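PDB 4KT3: putative lipoprotein from Pseudomonas protegens, which binds a type VI secretion peptidoglycan glycoside hydrolase effector as its immunity protein, and so probably protects the producing cell. Local coordinates for residues 62-67 against 82-87; 87-92 against 119-124; 91-96 against 129-134. All coordinates share one frame; numbering follows the deposited sequence.

In the fold
Three contacts trace the path of the chain from the middle of an antiparallel sheet to its C-terminal tail. Interaction 1 joins neighbouring strands 62-69 and 78-86, close to the centre of the chain. Leu-87 then leads into interaction 2, where the loop before strand 92-94 meets the loop before helix 125-129, its centre about 13 Å from that of interaction 1. Interaction 3 begins again at Asp-91, lays strand 92-94 beside the tail after that helix, and is centred about 9 Å from interaction 1 and 12 Å from interaction 2. Sheet and C-terminal region are thereby joined twice: interaction 3 borders the partner protein through Glu-94 and Asn-96, whereas interaction 2 stays away from it.

Interaction 1. Residues 62-67 against 82-87; sequences YYDFSL and LFSVSL
Tyr-63 and Val-85 form an antiparallel hydrogen-bonded pair, as do Phe-65 and Phe-83, and together they join the strands of a beta hairpin. Tyr-63 N gives its hydrogen to Val-85 O at 2.9 Å, and Phe-83 N reaches Phe-65 O at 2.8 Å; each pair has a reciprocal bond. This middle is buried. On one face, Phe-65 CE2 rests on Val-85 CG2 at 3.9 Å, while Leu-67 CB meets the edge of the Phe-83 ring in its plane. On the other, the Tyr-62 ring packs beside Ser-84 and Ser-86, its CE2 3.7 Å from Ser-86 CB. Asp-64 CG, anti to the carbonyl carbon (chi1 -69°), brings OD1 to Ser-84 OG, which donates at 2.8 Å from 58° above the carboxylate plane; His-59 engages OD2, so both oxygens are gripped. Toward the more exposed end Tyr-63 and Leu-87 still pack closely, crossing at about a right angle, with Leu-87 CG 3.3 Å from Tyr-63 CE2. Strand 44-47 flanks strand 62-69, and strand 92-94 flanks strand 78-86; helix 21-34 packs on the Phe-65 and Phe-83 face, whereas helix 125-129 meets Tyr-62 on the opposite one.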
ATOM      1  N   TYR B  62      14.390  -0.515   5.294  1.00 12.45           N
ATOM      2  CA  TYR B  62      13.570   0.535   4.680  1.00 12.41           C
ATOM      3  C   TYR B  62      12.525   1.061   5.665  1.00 12.66           C
ATOM      4  O   TYR B  62      12.173   0.390   6.645  1.00 13.52           O
ATOM      5  CB  TYR B  62      12.823  -0.017   3.440  1.00 11.40           C
ATOM      6  CG  TYR B  62      13.747  -0.568   2.389  1.00 12.49           C
ATOM      7  CD1 TYR B  62      14.259  -1.853   2.498  1.00 12.47           C
ATOM      8  CD2 TYR B  62      14.115   0.192   1.294  1.00 11.44           C
ATOM      9  CE1 TYR B  62      15.155  -2.349   1.563  1.00 11.47           C
ATOM     10  CE2 TYR B  62      15.003  -0.289   0.352  1.00 13.10           C
ATOM     11  CZ  TYR B  62      15.509  -1.559   0.480  1.00 11.86           C
ATOM     12  OH  TYR B  62      16.399  -2.045  -0.454  1.00 15.99           O
ATOM     13  N   TYR B  63      12.023   2.259   5.390  1.00 12.72           N
ATOM     14  CA  TYR B  63      10.763   2.712   5.962  1.00 12.08           C
ATOM     15  C   TYR B  63       9.720   2.701   4.847  1.00 11.93           C
ATOM     16  O   TYR B  63      10.011   3.118   3.727  1.00 12.96           O
ATOM     17  CB  TYR B  63      10.908   4.118   6.518  1.00 13.85           C
ATOM     18  CG  TYR B  63      11.673   4.173   7.810  1.00 16.23           C
ATOM     19  CD1 TYR B  63      11.165   3.586   8.959  1.00 18.05           C
ATOM     20  CD2 TYR B  63      12.897   4.819   7.886  1.00 19.47           C
ATOM     21  CE1 TYR B  63      11.860   3.634  10.148  1.00 20.31           C
ATOM     22  CE2 TYR B  63      13.595   4.878   9.064  1.00 20.44           C
ATOM     23  CZ  TYR B  63      13.078   4.279  10.192  1.00 21.28           C
ATOM     24  OH  TYR B  63      13.778   4.347  11.371  1.00 28.38           O
ATOM     25  N   ASP B  64       8.516   2.225   5.150  1.00 12.17           N
ATOM     26  CA  ASP B  64       7.446   2.157   4.154  1.00  9.97           C
ATOM     27  C   ASP B  64       6.455   3.315   4.310  1.00  9.71           C
ATOM     28  O   ASP B  64       6.195   3.792   5.429  1.00 12.00           O
ATOM     29  CB  ASP B  64       6.668   0.844   4.273  1.00 11.09           C
ATOM     30  CG  ASP B  64       7.469  -0.379   3.866  1.00 12.15           C
ATOM     31  OD1 ASP B  64       8.665  -0.271   3.519  1.00 12.59           O
ATOM     32  OD2 ASP B  64       6.877  -1.478   3.933  1.00 12.25           O
ATOM     33  N   PHE B  65       5.878   3.741   3.185  1.00 11.63           N
ATOM     34  CA  PHE B  65       4.942   4.858   3.158  1.00 12.97           C
ATOM     35  C   PHE B  65       3.836   4.574   2.166  1.00 13.92           C
ATOM     36  O   PHE B  65       4.085   4.029   1.089  1.00 13.44           O
ATOM     37  CB  PHE B  65       5.642   6.153   2.719  1.00 13.85           C
ATOM     38  CG  PHE B  65       6.757   6.559   3.613  1.00 12.78           C
ATOM     39  CD1 PHE B  65       6.517   7.380   4.706  1.00 15.20           C
ATOM     40  CD2 PHE B  65       8.052   6.107   3.379  1.00 13.82           C
ATOM     41  CE1 PHE B  65       7.546   7.747   5.546  1.00 13.06           C
ATOM     42  CE2 PHE B  65       9.081   6.477   4.219  1.00 17.11           C
ATOM     43  CZ  PHE B  65       8.829   7.304   5.297  1.00 15.07           C
ATOM     44  N   SER B  66       2.612   4.942   2.523  1.00 12.86           N
ATOM     45  CA  SER B  66       1.517   4.866   1.570  1.00 11.35           C
ATOM     46  C   SER B  66       1.140   6.267   1.115  1.00 14.70           C
ATOM     47  O   SER B  66       1.252   7.231   1.874  1.00 16.62           O
ATOM     48  CB  SER B  66       0.307   4.170   2.185  1.00 18.29           C
ATOM     49  OG  SER B  66      -0.282   4.964   3.184  1.00 18.38           O
ATOM     50  N   LEU B  67       0.708   6.368  -0.140  1.00 13.51           N
ATOM     51  CA  LEU B  67       0.217   7.606  -0.713  1.00 14.33           C
ATOM     52  C   LEU B  67      -1.247   7.383  -1.053  1.00 13.29           C
ATOM     53  O   LEU B  67      -1.596   6.454  -1.783  1.00 14.85           O
ATOM     54  CB  LEU B  67       0.998   7.944  -1.968  1.00 15.96           C
ATOM     55  CG  LEU B  67       0.505   9.150  -2.769  1.00 19.52           C
ATOM     56  CD1 LEU B  67       0.610  10.435  -1.958  1.00 22.19           C
ATOM     57  CD2 LEU B  67       1.294   9.249  -4.063  1.00 22.31           C
ATOM     58  N   LEU B  82       2.568   2.446  -2.691  1.00 13.10           N
ATOM     59  CA  LEU B  82       3.177   1.912  -1.484  1.00 12.40           C
ATOM     60  C   LEU B  82       4.670   1.924  -1.762  1.00 13.05           C
ATOM     61  O   LEU B  82       5.129   1.291  -2.708  1.00 13.59           O
ATOM     62  CB  LEU B  82       2.701   0.481  -1.200  1.00 12.22           C
ATOM     63  CG  LEU B  82       3.375  -0.229  -0.015  1.00 13.08           C
ATOM     64  CD1 LEU B  82       3.205   0.541   1.287  1.00 15.49           C
ATOM     65  CD2 LEU B  82       2.831  -1.660   0.161  1.00 12.99           C
ATOM     66  N   PHE B  83       5.421   2.655  -0.947  1.00 12.25           N
ATOM     67  CA  PHE B  83       6.833   2.914  -1.205  1.00 12.03           C
ATOM     68  C   PHE B  83       7.700   2.423  -0.066  1.00 12.63           C
ATOM     69  O   PHE B  83       7.293   2.449   1.096  1.00 13.88           O
ATOM     70  CB  PHE B  83       7.062   4.419  -1.382  1.00 13.81           C
ATOM     71  CG  PHE B  83       6.233   5.030  -2.474  1.00 14.63           C
ATOM     72  CD1 PHE B  83       4.986   5.575  -2.195  1.00 16.80           C
ATOM     73  CD2 PHE B  83       6.691   5.045  -3.782  1.00 16.52           C
ATOM     74  CE1 PHE B  83       4.210   6.132  -3.214  1.00 16.26           C
ATOM     75  CE2 PHE B  83       5.921   5.607  -4.803  1.00 17.25           C
ATOM     76  CZ  PHE B  83       4.685   6.147  -4.516  1.00 17.44           C
ATOM     77  N   SER B  84       8.921   2.017  -0.412  1.00 11.58           N
ATOM     78  CA  SER B  84       9.950   1.688   0.563  1.00 13.14           C
ATOM     79  C   SER B  84      11.157   2.581   0.293  1.00 11.32           C
ATOM     80  O   SER B  84      11.633   2.659  -0.844  1.00 14.15           O
ATOM     81  CB  SER B  84      10.351   0.212   0.461  1.00 11.86           C
ATOM     82  OG  SER B  84       9.271  -0.657   0.804  1.00 12.37           O
ATOM     83  N   VAL B  85      11.631   3.256   1.339  1.00 12.77           N
ATOM     84  CA  VAL B  85      12.797   4.134   1.248  1.00 11.89           C
ATOM     85  C   VAL B  85      13.928   3.585   2.117  1.00 12.38           C
ATOM     86  O   VAL B  85      13.733   3.344   3.307  1.00 13.05           O
ATOM     87  CB  VAL B  85      12.456   5.553   1.754  1.00 12.85           C
ATOM     88  CG1 VAL B  85      13.672   6.450   1.668  1.00 13.85           C
ATOM     89  CG2 VAL B  85      11.274   6.145   0.965  1.00 12.90           C
ATOM     90  N   SER B  86      15.100   3.367   1.536  1.00 13.51           N
ATOM     91  CA  SER B  86      16.213   2.810   2.302  1.00 12.78           C
ATOM     92  C   SER B  86      16.778   3.803   3.288  1.00 14.17           C
ATOM     93  O   SER B  86      17.066   4.932   2.928  1.00 14.97           O
ATOM     94  CB  SER B  86      17.344   2.334   1.398  1.00 15.55           C
ATOM     95  OG  SER B  86      18.560   2.230   2.147  1.00 15.09           O
ATOM     96  N   LEU B  87      16.938   3.367   4.533  1.00 15.37           N
ATOM     97  CA  LEU B  87      17.538   4.191   5.566  1.00 17.74           C
ATOM     98  C   LEU B  87      18.987   4.524   5.256  1.00 14.69           C
ATOM     99  O   LEU B  87      19.484   5.560   5.677  1.00 17.77           O
ATOM    100  CB  LEU B  87      17.523   3.460   6.909  1.00 21.44           C
ATOM    101  CG  LEU B  87      16.252   3.435   7.727  1.00 28.04           C
ATOM    102  CD1 LEU B  87      15.207   2.611   7.018  1.00 25.11           C
ATOM    103  CD2 LEU B  87      16.559   2.858   9.099  1.00 24.95           C
TER

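Interaction 2. Residues 87-92 against 119-124; sequences LNTGDT and KSLADE
The amide of Asn-88 and the carboxylate of Asp-91 are covered over a face across the two loops, whereas the carboxylate of Glu-124 is met nearer its edge. Lys-119 CG sits squarely over one face of the Asn-88 amide, 3.8 Å from its CG. A water above that same face gives a hydrogen to Asn-88 OD1 and accepts one from Lys-119 NZ (3.1 Å), so the bent lysine chain covers the amide with its methylene and returns to it through water. Leu-121 CD2 lies over one face of the Asp-91 carboxylate, 3.6 Å from CG; Trp-93 NE1 hydrogen-bonds to OD2 from the opposite side.

Thr-89 OG1 donates to Glu-124 OE2 at 2.8 Å, on the syn side and 26° out of plane, and Thr-89 CG2 leans over the two oxygens. The threonine hydroxyl lies between its own backbone N and carbonyl carbon (chi1 67°), where it also accepts from Asp-91 N at 3.0 Å in an ST turn. One hydroxyl thus fixes its own loop and holds the acid of the other.

Asp-91 OD2 and Glu-124 OE2 come within 4.5 Å, and a water at the edge of the Asp-91 carboxylate, donating to both, may ease their repulsion, as may the salt bridge from Asp-91 OD1 to Arg-100. In 119-124, Ser-120 OG accepts from Asp-123 N, an ST motif, and Asp-123 OD1 accepts from Ser-120 N. Glu-124 occupies the N-cap position of helix 125-129, and its OE1 is bonded to Ser-86 OG at the end of strand 78-86. The contact therefore joins the turn between strands 78-86 and 92-94 to the link between helices 104-117 and 125-129.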
ATOM      1  N   LEU B  87      16.938   3.367   4.533  1.00 15.37           N
ATOM      2  CA  LEU B  87      17.538   4.191   5.566  1.00 17.74           C
ATOM      3  C   LEU B  87      18.987   4.524   5.256  1.00 14.69           C
ATOM      4  O   LEU B  87      19.484   5.560   5.677  1.00 17.77           O
ATOM      5  CB  LEU B  87      17.523   3.460   6.909  1.00 21.44           C
ATOM      6  CG  LEU B  87      16.252   3.435   7.727  1.00 28.04           C
ATOM      7  CD1 LEU B  87      15.207   2.611   7.018  1.00 25.11           C
ATOM      8  CD2 LEU B  87      16.559   2.858   9.099  1.00 24.95           C
ATOM      9  N   ASN B  88      19.671   3.627   4.558  1.00 15.38           N
ATOM     10  CA  ASN B  88      21.109   3.775   4.369  1.00 16.74           C
ATOM     11  C   ASN B  88      21.528   4.418   3.051  1.00 16.68           C
ATOM     12  O   ASN B  88      22.659   4.894   2.937  1.00 19.24           O
ATOM     13  CB  ASN B  88      21.813   2.425   4.528  1.00 21.88           C
ATOM     14  CG  ASN B  88      22.026   2.051   5.986  1.00 24.30           C
ATOM     15  OD1 ASN B  88      22.175   2.917   6.846  1.00 27.18           O
ATOM     16  ND2 ASN B  88      22.035   0.756   6.266  1.00 32.39           N
ATOM     17  N   THR B  89      20.645   4.415   2.053  1.00 18.39           N
ATOM     18  CA  THR B  89      20.992   4.979   0.742  1.00 14.77           C
ATOM     19  C   THR B  89      19.943   5.922   0.160  1.00 15.15           C
ATOM     20  O   THR B  89      20.219   6.623  -0.815  1.00 18.85           O
ATOM     21  CB  THR B  89      21.170   3.886  -0.308  1.00 15.08           C
ATOM     22  OG1 THR B  89      19.896   3.279  -0.548  1.00 15.85           O
ATOM     23  CG2 THR B  89      22.167   2.825   0.144  1.00 17.75           C
ATOM     24  N   GLY B  90      18.744   5.927   0.740  1.00 14.80           N
ATOM     25  CA  GLY B  90      17.627   6.667   0.188  1.00 17.03           C
ATOM     26  C   GLY B  90      17.030   6.050  -1.067  1.00 16.67           C
ATOM     27  O   GLY B  90      16.144   6.646  -1.687  1.00 15.81           O
ATOM     28  N   ASP B  91      17.512   4.872  -1.466  1.00 15.99           N
ATOM     29  CA  ASP B  91      16.909   4.165  -2.600  1.00 16.17           C
ATOM     30  C   ASP B  91      15.416   4.031  -2.337  1.00 13.70           C
ATOM     31  O   ASP B  91      15.012   3.551  -1.262  1.00 15.21           O
ATOM     32  CB  ASP B  91      17.544   2.778  -2.768  1.00 17.04           C
ATOM     33  CG  ASP B  91      17.320   2.173  -4.152  1.00 17.39           C
ATOM     34  OD1 ASP B  91      17.142   2.925  -5.142  1.00 18.10           O
ATOM     35  OD2 ASP B  91      17.347   0.926  -4.240  1.00 17.77           O
ATOM     36  N   THR B  92      14.607   4.394  -3.335  1.00 16.58           N
ATOM     37  CA  THR B  92      13.156   4.439  -3.181  1.00 14.20           C
ATOM     38  C   THR B  92      12.455   3.590  -4.240  1.00 15.79           C
ATOM     39  O   THR B  92      12.672   3.772  -5.440  1.00 18.11           O
ATOM     40  CB  THR B  92      12.649   5.890  -3.226  1.00 15.60           C
ATOM     41  OG1 THR B  92      13.253   6.627  -2.161  1.00 17.34           O
ATOM     42  CG2 THR B  92      11.121   5.967  -3.098  1.00 15.37           C
ATOM     43  N   LYS B 119      27.412   3.686   3.081  1.00 21.45           N
ATOM     44  CA  LYS B 119      26.782   2.461   2.584  1.00 22.08           C
ATOM     45  C   LYS B 119      26.428   2.561   1.101  1.00 19.89           C
ATOM     46  O   LYS B 119      26.255   3.662   0.562  1.00 20.40           O
ATOM     47  CB  LYS B 119      25.498   2.181   3.366  1.00 24.21           C
ATOM     48  CG  LYS B 119      25.691   1.992   4.859  1.00 30.24           C
ATOM     49  CD  LYS B 119      26.500   0.752   5.155  1.00 36.26           C
ATOM     50  CE  LYS B 119      26.483   0.429   6.646  1.00 38.75           C
ATOM     51  NZ  LYS B 119      27.013   1.560   7.452  1.00 41.47           N
ATOM     52  N   SER B 120      26.298   1.404   0.455  1.00 21.87           N
ATOM     53  CA  SER B 120      26.021   1.332  -0.976  1.00 21.17           C
ATOM     54  C   SER B 120      24.737   0.558  -1.268  1.00 18.25           C
ATOM     55  O   SER B 120      24.183  -0.107  -0.394  1.00 18.57           O
ATOM     56  CB  SER B 120      27.175   0.634  -1.689  1.00 23.49           C
ATOM     57  OG  SER B 120      27.151  -0.761  -1.425  1.00 24.41           O
ATOM     58  N   LEU B 121      24.276   0.621  -2.510  1.00 20.94           N
ATOM     59  CA  LEU B 121      23.150  -0.211  -2.927  1.00 17.98           C
ATOM     60  C   LEU B 121      23.496  -1.701  -2.804  1.00 18.49           C
ATOM     61  O   LEU B 121      22.653  -2.515  -2.419  1.00 19.68           O
ATOM     62  CB  LEU B 121      22.732   0.132  -4.358  1.00 16.83           C
ATOM     63  CG  LEU B 121      22.159   1.539  -4.545  1.00 21.81           C
ATOM     64  CD1 LEU B 121      21.941   1.830  -6.014  1.00 19.43           C
ATOM     65  CD2 LEU B 121      20.849   1.699  -3.779  1.00 20.31           C
ATOM     66  N   ALA B 122      24.737  -2.062  -3.111  1.00 18.87           N
ATOM     67  CA  ALA B 122      25.153  -3.456  -3.011  1.00 20.10           C
ATOM     68  C   ALA B 122      25.152  -3.948  -1.554  1.00 21.96           C
ATOM     69  O   ALA B 122      24.854  -5.119  -1.287  1.00 24.23           O
ATOM     70  CB  ALA B 122      26.520  -3.649  -3.646  1.00 23.44           C
ATOM     71  N   ASP B 123      25.475  -3.059  -0.619  1.00 22.12           N
ATOM     72  CA  ASP B 123      25.476  -3.403   0.811  1.00 23.73           C
ATOM     73  C   ASP B 123      24.105  -3.882   1.298  1.00 23.14           C
ATOM     74  O   ASP B 123      24.019  -4.676   2.240  1.00 26.05           O
ATOM     75  CB  ASP B 123      25.885  -2.207   1.675  1.00 23.34           C
ATOM     76  CG  ASP B 123      27.361  -1.856   1.558  1.00 26.91           C
ATOM     77  OD1 ASP B 123      27.700  -0.676   1.799  1.00 26.77           O
ATOM     78  OD2 ASP B 123      28.180  -2.746   1.239  1.00 30.32           O
ATOM     79  N   GLU B 124      23.037  -3.397   0.670  1.00 22.34           N
ATOM     80  CA  GLU B 124      21.678  -3.754   1.091  1.00 18.46           C
ATOM     81  C   GLU B 124      20.977  -4.675   0.083  1.00 20.95           C
ATOM     82  O   GLU B 124      19.750  -4.717   0.019  1.00 18.33           O
ATOM     83  CB  GLU B 124      20.846  -2.485   1.367  1.00 17.63           C
ATOM     84  CG  GLU B 124      20.625  -1.576   0.164  1.00 16.96           C
ATOM     85  CD  GLU B 124      20.126  -0.174   0.527  1.00 16.73           C
ATOM     86  OE1 GLU B 124      20.217   0.249   1.704  1.00 18.41           O
ATOM     87  OE2 GLU B 124      19.655   0.525  -0.390  1.00 18.25           O
TER
HETATM   88  O   HOH W   1      24.474   3.126   8.296  1.00 28.54           O
HETATM   89  O   HOH W   2      18.007  -0.619  -2.094  1.00 15.01           O

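Interaction 3. Residues 91-96 against 129-134; sequences DTWEIN and EGLGCE
Strand 92-94 of the antiparallel sheet meets the disulfide-tethered C-terminal tail here, with Trp-93 and Ile-95 packing on Leu-131 and Cys-133. Leu-131 CD1 touches both hydrophobic side chains of the strand segment. With CG anti to the carbonyl carbon (chi1 -55°), the leucine carries this methyl to the indole, where it makes an off-centre CH-pi contact, 4.3 Å from the centroid of the five-membered ring of Trp-93 and 28° from the ring normal. The same methyl lies 4.1 Å from Ile-95 CG2, so it fills the angle between the two side chains. Farther out along the indole, Cys-133 CB comes to 4.1 Å from Trp-93 CZ3, and its sulfur continues toward Ile-95 before joining Cys-98.

At the polar end of the indole, Trp-93 NE1 lies 2.9 Å from Asp-91 OD2, which sits in the ring plane at the edge. At the benzene end, Glu-134 OE2 approaches Trp-93 CZ2 to 3.9 Å, its carboxylate plane turned 73° from the ring, while Glu-134 OE1 is held by a salt bridge to Arg-128. A water lies 2.7 Å from Ile-95 O and within bonding distance of Leu-131 O, between the two backbones.

The tail reaches this position by a type I turn from Glu-129 to Gly-132, where the positive phi of the glycine leads the chain away from helix 125-129. On either side of Ile-95 in sequence, Glu-94 OE2 and Asn-96 ND2 are hydrogen-bonded to Tyr-163 OH of the partner chain. Strand 92-94 itself lies between strands 78-86 and 99-100, with helix 21-34 touching Thr-92 and helix 125-129 lying against Trp-93.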
ATOM      1  N   ASP B  91      17.512   4.872  -1.466  1.00 15.99           N
ATOM      2  CA  ASP B  91      16.909   4.165  -2.600  1.00 16.17           C
ATOM      3  C   ASP B  91      15.416   4.031  -2.337  1.00 13.70           C
ATOM      4  O   ASP B  91      15.012   3.551  -1.262  1.00 15.21           O
ATOM      5  CB  ASP B  91      17.544   2.778  -2.768  1.00 17.04           C
ATOM      6  CG  ASP B  91      17.320   2.173  -4.152  1.00 17.39           C
ATOM      7  OD1 ASP B  91      17.142   2.925  -5.142  1.00 18.10           O
ATOM      8  OD2 ASP B  91      17.347   0.926  -4.240  1.00 17.77           O
ATOM      9  N   THR B  92      14.607   4.394  -3.335  1.00 16.58           N
ATOM     10  CA  THR B  92      13.156   4.439  -3.181  1.00 14.20           C
ATOM     11  C   THR B  92      12.455   3.590  -4.240  1.00 15.79           C
ATOM     12  O   THR B  92      12.672   3.772  -5.440  1.00 18.11           O
ATOM     13  CB  THR B  92      12.649   5.890  -3.226  1.00 15.60           C
ATOM     14  OG1 THR B  92      13.253   6.627  -2.161  1.00 17.34           O
ATOM     15  CG2 THR B  92      11.121   5.967  -3.098  1.00 15.37           C
ATOM     16  N   TRP B  93      11.622   2.661  -3.773  1.00 14.38           N
ATOM     17  CA  TRP B  93      10.873   1.766  -4.643  1.00 14.25           C
ATOM     18  C   TRP B  93       9.375   1.865  -4.400  1.00 13.62           C
ATOM     19  O   TRP B  93       8.923   1.985  -3.264  1.00 14.34           O
ATOM     20  CB  TRP B  93      11.284   0.310  -4.391  1.00 14.40           C
ATOM     21  CG  TRP B  93      12.626  -0.049  -4.929  1.00 16.37           C
ATOM     22  CD1 TRP B  93      13.842   0.268  -4.388  1.00 18.28           C
ATOM     23  CD2 TRP B  93      12.894  -0.798  -6.113  1.00 16.16           C
ATOM     24  NE1 TRP B  93      14.854  -0.235  -5.168  1.00 16.48           N
ATOM     25  CE2 TRP B  93      14.299  -0.894  -6.237  1.00 15.09           C
ATOM     26  CE3 TRP B  93      12.089  -1.397  -7.083  1.00 18.01           C
ATOM     27  CZ2 TRP B  93      14.908  -1.570  -7.288  1.00 20.21           C
ATOM     28  CZ3 TRP B  93      12.699  -2.071  -8.126  1.00 21.03           C
ATOM     29  CH2 TRP B  93      14.094  -2.140  -8.225  1.00 20.45           C
ATOM     30  N   GLU B  94       8.607   1.781  -5.479  1.00 14.80           N
ATOM     31  CA  GLU B  94       7.179   1.511  -5.372  1.00 15.03           C
ATOM     32  C   GLU B  94       7.068  -0.009  -5.438  1.00 15.50           C
ATOM     33  O   GLU B  94       7.435  -0.613  -6.448  1.00 14.97           O
ATOM     34  CB  GLU B  94       6.415   2.169  -6.516  1.00 16.44           C
ATOM     35  CG  GLU B  94       4.985   2.566  -6.159  1.00 16.59           C
ATOM     36  CD  GLU B  94       4.048   1.378  -6.038  1.00 13.63           C
ATOM     37  OE1 GLU B  94       4.348   0.323  -6.623  1.00 16.78           O
ATOM     38  OE2 GLU B  94       3.009   1.489  -5.348  1.00 18.37           O
ATOM     39  N   ILE B  95       6.590  -0.629  -4.362  1.00 13.41           N
ATOM     40  CA  ILE B  95       6.770  -2.070  -4.196  1.00 12.56           C
ATOM     41  C   ILE B  95       5.570  -2.932  -4.630  1.00 14.06           C
ATOM     42  O   ILE B  95       5.582  -4.156  -4.473  1.00 16.92           O
ATOM     43  CB  ILE B  95       7.246  -2.431  -2.765  1.00 12.60           C
ATOM     44  CG1 ILE B  95       6.257  -1.967  -1.688  1.00 13.10           C
ATOM     45  CG2 ILE B  95       8.609  -1.815  -2.505  1.00 14.23           C
ATOM     46  CD1 ILE B  95       6.551  -2.577  -0.314  1.00 12.71           C
ATOM     47  N   ASN B  96       4.545  -2.296  -5.195  1.00 12.69           N
ATOM     48  CA  ASN B  96       3.496  -3.037  -5.882  1.00 13.91           C
ATOM     49  C   ASN B  96       3.783  -3.129  -7.384  1.00 14.79           C
ATOM     50  O   ASN B  96       3.741  -4.212  -7.961  1.00 18.50           O
ATOM     51  CB  ASN B  96       2.132  -2.407  -5.606  1.00 13.96           C
ATOM     52  CG  ASN B  96       1.610  -2.770  -4.246  1.00 11.72           C
ATOM     53  OD1 ASN B  96       1.853  -3.879  -3.762  1.00 14.78           O
ATOM     54  ND2 ASN B  96       0.901  -1.852  -3.612  1.00 12.84           N
ATOM     55  N   GLU B 129      16.220  -7.460  -1.834  1.00 16.57           N
ATOM     56  CA  GLU B 129      15.554  -8.679  -2.298  1.00 20.83           C
ATOM     57  C   GLU B 129      14.293  -8.941  -1.491  1.00 16.14           C
ATOM     58  O   GLU B 129      13.313  -9.475  -2.015  1.00 17.09           O
ATOM     59  CB  GLU B 129      16.498  -9.878  -2.236  1.00 22.69           C
ATOM     60  CG  GLU B 129      17.590  -9.802  -3.305  1.00 28.58           C
ATOM     61  CD  GLU B 129      18.704 -10.817  -3.118  1.00 29.20           C
ATOM     62  OE1 GLU B 129      18.654 -11.595  -2.144  1.00 39.41           O
ATOM     63  OE2 GLU B 129      19.638 -10.823  -3.954  1.00 33.66           O
ATOM     64  N   GLY B 130      14.320  -8.535  -0.225  1.00 16.24           N
ATOM     65  CA  GLY B 130      13.162  -8.612   0.648  1.00 15.52           C
ATOM     66  C   GLY B 130      11.969  -7.752   0.249  1.00 11.48           C
ATOM     67  O   GLY B 130      10.889  -7.892   0.849  1.00 13.36           O
ATOM     68  N   LEU B 131      12.136  -6.864  -0.733  1.00 13.85           N
ATOM     69  CA  LEU B 131      10.993  -6.131  -1.280  1.00 13.86           C
ATOM     70  C   LEU B 131      10.218  -6.975  -2.294  1.00 14.30           C
ATOM     71  O   LEU B 131       9.100  -6.640  -2.661  1.00 16.64           O
ATOM     72  CB  LEU B 131      11.436  -4.824  -1.950  1.00 14.07           C
ATOM     73  CG  LEU B 131      12.264  -3.863  -1.098  1.00 14.88           C
ATOM     74  CD1 LEU B 131      12.623  -2.615  -1.919  1.00 15.44           C
ATOM     75  CD2 LEU B 131      11.516  -3.494   0.169  1.00 13.71           C
ATOM     76  N   GLY B 132      10.816  -8.071  -2.751  1.00 15.63           N
ATOM     77  CA  GLY B 132      10.129  -8.975  -3.663  1.00 18.69           C
ATOM     78  C   GLY B 132       9.976  -8.422  -5.071  1.00 17.84           C
ATOM     79  O   GLY B 132       9.042  -8.795  -5.789  1.00 21.37           O
ATOM     80  N   CYS B 133      10.906  -7.564  -5.476  1.00 19.12           N
ATOM     81  CA  CYS B 133      10.812  -6.859  -6.755  1.00 22.46           C
ATOM     82  C   CYS B 133      11.941  -7.179  -7.727  1.00 31.49           C
ATOM     83  O   CYS B 133      11.908  -6.746  -8.882  1.00 33.47           O
ATOM     84  CB  CYS B 133      10.787  -5.355  -6.515  1.00 19.90           C
ATOM     85  SG  CYS B 133       9.215  -4.730  -5.945  1.00 22.32           S
ATOM     86  N   GLU B 134      12.947  -7.910  -7.263  1.00 24.88           N
ATOM     87  CA  GLU B 134      14.058  -8.318  -8.120  1.00 36.72           C
ATOM     88  C   GLU B 134      14.546  -9.687  -7.654  1.00 43.11           C
ATOM     89  O   GLU B 134      14.429 -10.026  -6.479  1.00 41.42           O
ATOM     90  CB  GLU B 134      15.196  -7.283  -8.087  1.00 39.70           C
ATOM     91  CG  GLU B 134      16.043  -7.284  -6.808  1.00 39.14           C
ATOM     92  CD  GLU B 134      17.081  -6.162  -6.776  1.00 39.77           C
ATOM     93  OE1 GLU B 134      18.230  -6.414  -6.352  1.00 41.22           O
ATOM     94  OE2 GLU B 134      16.748  -5.027  -7.171  1.00 38.07           O
TER
HETATM   95  O   HOH W   3       6.678  -6.534  -3.685  1.00 17.85           O